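Local coordinates for probable O-methyltransferase (Mycobacterium tuberculosis, PDB 6JCL), which transfers a methyl group from S-adenosyl-L-methionine to catechol-like compounds with the help of a divalent metal cation and works as a homodimer, at residues 161-166 against 214-219. Residues are numbered along the deposited sequence; the frame is centred on the assembly and turned at random.
Sequences VIVVDN and FALALV. With SR (strontium ion), chain J.
The carbonyl oxygen of I162 accepts a hydrogen bond from A217 of strand 214-219, A217 N to I162 O 2.8 Å. A weaker CA-H...O contact is added by L216, with L216 CA 3.4 Å from I162 O. I162 N returns a nearly straight bond to A217 O (173° at the hydrogen), and the same reciprocal pairing joins V164 and A215. These four bonds fix the antiparallel register of two neighbouring strands in the seven-stranded sheet of the class I methyltransferase fold. Strand 212-219 lies antiparallel between 160-165 and 198-206, the inserted strand of the order 3-2-1-4-5-7-6; the other edge of 160-165 runs parallel to strand 133-138.

On one face, V161 divides its branches between two leucines. CG1, anti to the backbone N (chi1 178°), reaches L216 CG at 4.0 Å, while CG2 meets L218 CD2 at 3.7 Å. V163 continues the row, with CG2 near L216 CD1. A58 and L54 of the second subunit pack on V161, L218 and L216, which places this face at the dimer interface. The other face carries I162, V164, A215 and A217 under helices 145-155 and 180-194; at its end the tip of I162, CD1, touches V219 CG2 at 3.7 Å.

D165 and N166, consecutive in the chain, are with D139 the established ligands of the divalent cation, a site occupied here by strontium. K142 also hydrogen-bonds N166 OD1, and D212 holds N166 ND2, which should limit rotation of the amide. The strontium ion takes D165 OD2 at 2.5 Å and N166 OD1 at 2.6 Å, and a water oxygen lies 2.5 Å from the ion.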
loop_
_atom_site.group_PDB
_atom_site.type_symbol
_atom_site.label_atom_id
_atom_site.label_comp_id
_atom_site.label_asym_id
_atom_site.label_seq_id
_atom_site.Cartn_x
_atom_site.Cartn_y
_atom_site.Cartn_z
ATOM N N VAL A 161 9.956 4.462 -5.311
ATOM C CA VAL A 161 8.999 4.482 -4.206
ATOM C C VAL A 161 9.760 4.685 -2.906
ATOM O O VAL A 161 10.771 4.013 -2.666
ATOM C CB VAL A 161 8.195 3.171 -4.152
ATOM C CG1 VAL A 161 7.225 3.175 -2.971
ATOM C CG2 VAL A 161 7.438 2.949 -5.468
ATOM N N ILE A 162 9.288 5.618 -2.072
ATOM C CA ILE A 162 9.799 5.814 -0.713
ATOM C C ILE A 162 8.674 5.480 0.249
ATOM O O ILE A 162 7.564 6.016 0.122
ATOM C CB ILE A 162 10.296 7.256 -0.475
ATOM C CG1 ILE A 162 11.458 7.590 -1.421
ATOM C CG2 ILE A 162 10.751 7.420 0.994
ATOM C CD1 ILE A 162 11.854 9.113 -1.444
ATOM N N VAL A 163 8.956 4.611 1.213
ATOM C CA VAL A 163 7.997 4.259 2.257
ATOM C C VAL A 163 8.609 4.643 3.597
ATOM O O VAL A 163 9.768 4.302 3.869
ATOM C CB VAL A 163 7.652 2.759 2.222
ATOM C CG1 VAL A 163 6.756 2.395 3.406
ATOM C CG2 VAL A 163 6.955 2.380 0.894
ATOM N N VAL A 164 7.844 5.363 4.421
ATOM C CA VAL A 164 8.285 5.762 5.757
ATOM C C VAL A 164 7.339 5.110 6.763
ATOM O O VAL A 164 6.118 5.294 6.677
ATOM C CB VAL A 164 8.298 7.289 5.940
ATOM C CG1 VAL A 164 8.887 7.634 7.313
ATOM C CG2 VAL A 164 9.071 7.999 4.790
ATOM N N ASP A 165 7.900 4.352 7.704
ATOM C CA ASP A 165 7.105 3.663 8.717
ATOM C C ASP A 165 6.788 4.575 9.910
ATOM O O ASP A 165 7.515 5.529 10.222
ATOM C CB ASP A 165 7.855 2.421 9.220
ATOM C CG ASP A 165 6.925 1.373 9.824
ATOM O OD1 ASP A 165 5.708 1.400 9.525
ATOM O OD2 ASP A 165 7.418 0.510 10.600
ATOM N N ASN A 166 5.684 4.255 10.586
ATOM C CA ASN A 166 5.356 4.812 11.916
ATOM C C ASN A 166 5.067 6.317 11.889
ATOM O O ASN A 166 5.503 7.044 12.775
ATOM C CB ASN A 166 6.472 4.542 12.947
ATOM C CG ASN A 166 6.883 3.079 13.033
ATOM O OD1 ASN A 166 8.035 2.731 12.748
ATOM N ND2 ASN A 166 5.948 2.212 13.440
ATOM N N PHE A 214 1.701 4.576 7.609
ATOM C CA PHE A 214 2.904 4.739 6.808
ATOM C C PHE A 214 2.672 5.807 5.754
ATOM O O PHE A 214 1.538 6.046 5.327
ATOM C CB PHE A 214 3.310 3.406 6.141
ATOM C CG PHE A 214 2.303 2.887 5.146
ATOM C CD1 PHE A 214 1.180 2.162 5.562
ATOM C CD2 PHE A 214 2.469 3.123 3.796
ATOM C CE1 PHE A 214 0.262 1.681 4.642
ATOM C CE2 PHE A 214 1.552 2.640 2.870
ATOM C CZ PHE A 214 0.449 1.906 3.285
ATOM N N ALA A 215 3.761 6.456 5.352
ATOM C CA ALA A 215 3.751 7.371 4.222
ATOM C C ALA A 215 4.327 6.636 3.021
ATOM O O ALA A 215 5.283 5.859 3.148
ATOM C CB ALA A 215 4.574 8.632 4.518
ATOM N N LEU A 216 3.732 6.875 1.856
ATOM C CA LEU A 216 4.244 6.320 0.604
ATOM C C LEU A 216 4.357 7.457 -0.386
ATOM O O LEU A 216 3.406 8.214 -0.564
ATOM C CB LEU A 216 3.327 5.209 0.071
ATOM C CG LEU A 216 3.868 4.436 -1.166
ATOM C CD1 LEU A 216 3.441 2.968 -1.181
ATOM C CD2 LEU A 216 3.406 5.118 -2.430
ATOM N N ALA A 217 5.520 7.596 -1.022
ATOM C CA ALA A 217 5.726 8.685 -1.962
ATOM C C ALA A 217 6.410 8.179 -3.224
ATOM O O ALA A 217 7.156 7.197 -3.191
ATOM C CB ALA A 217 6.562 9.799 -1.331
ATOM N N LEU A 218 6.146 8.863 -4.338
ATOM C CA LEU A 218 6.889 8.641 -5.569
ATOM C C LEU A 218 7.888 9.764 -5.743
ATOM O O LEU A 218 7.569 10.928 -5.485
ATOM C CB LEU A 218 5.959 8.593 -6.775
ATOM C CG LEU A 218 5.010 7.398 -6.830
ATOM C CD1 LEU A 218 4.301 7.379 -8.181
ATOM C CD2 LEU A 218 5.732 6.071 -6.604
ATOM N N VAL A 219 9.096 9.418 -6.178
ATOM C CA VAL A 219 10.083 10.439 -6.507
ATOM C C VAL A 219 9.705 10.962 -7.886
ATOM O O VAL A 219 9.929 10.299 -8.900
ATOM C CB VAL A 219 11.512 9.883 -6.489
ATOM C CG1 VAL A 219 12.537 10.995 -6.890
ATOM C CG2 VAL A 219 11.847 9.307 -5.117
HETATM SR SR SR J . 9.128 0.428 12.383
HETATM O O HOH W 1 9.134 -2.115 12.306
#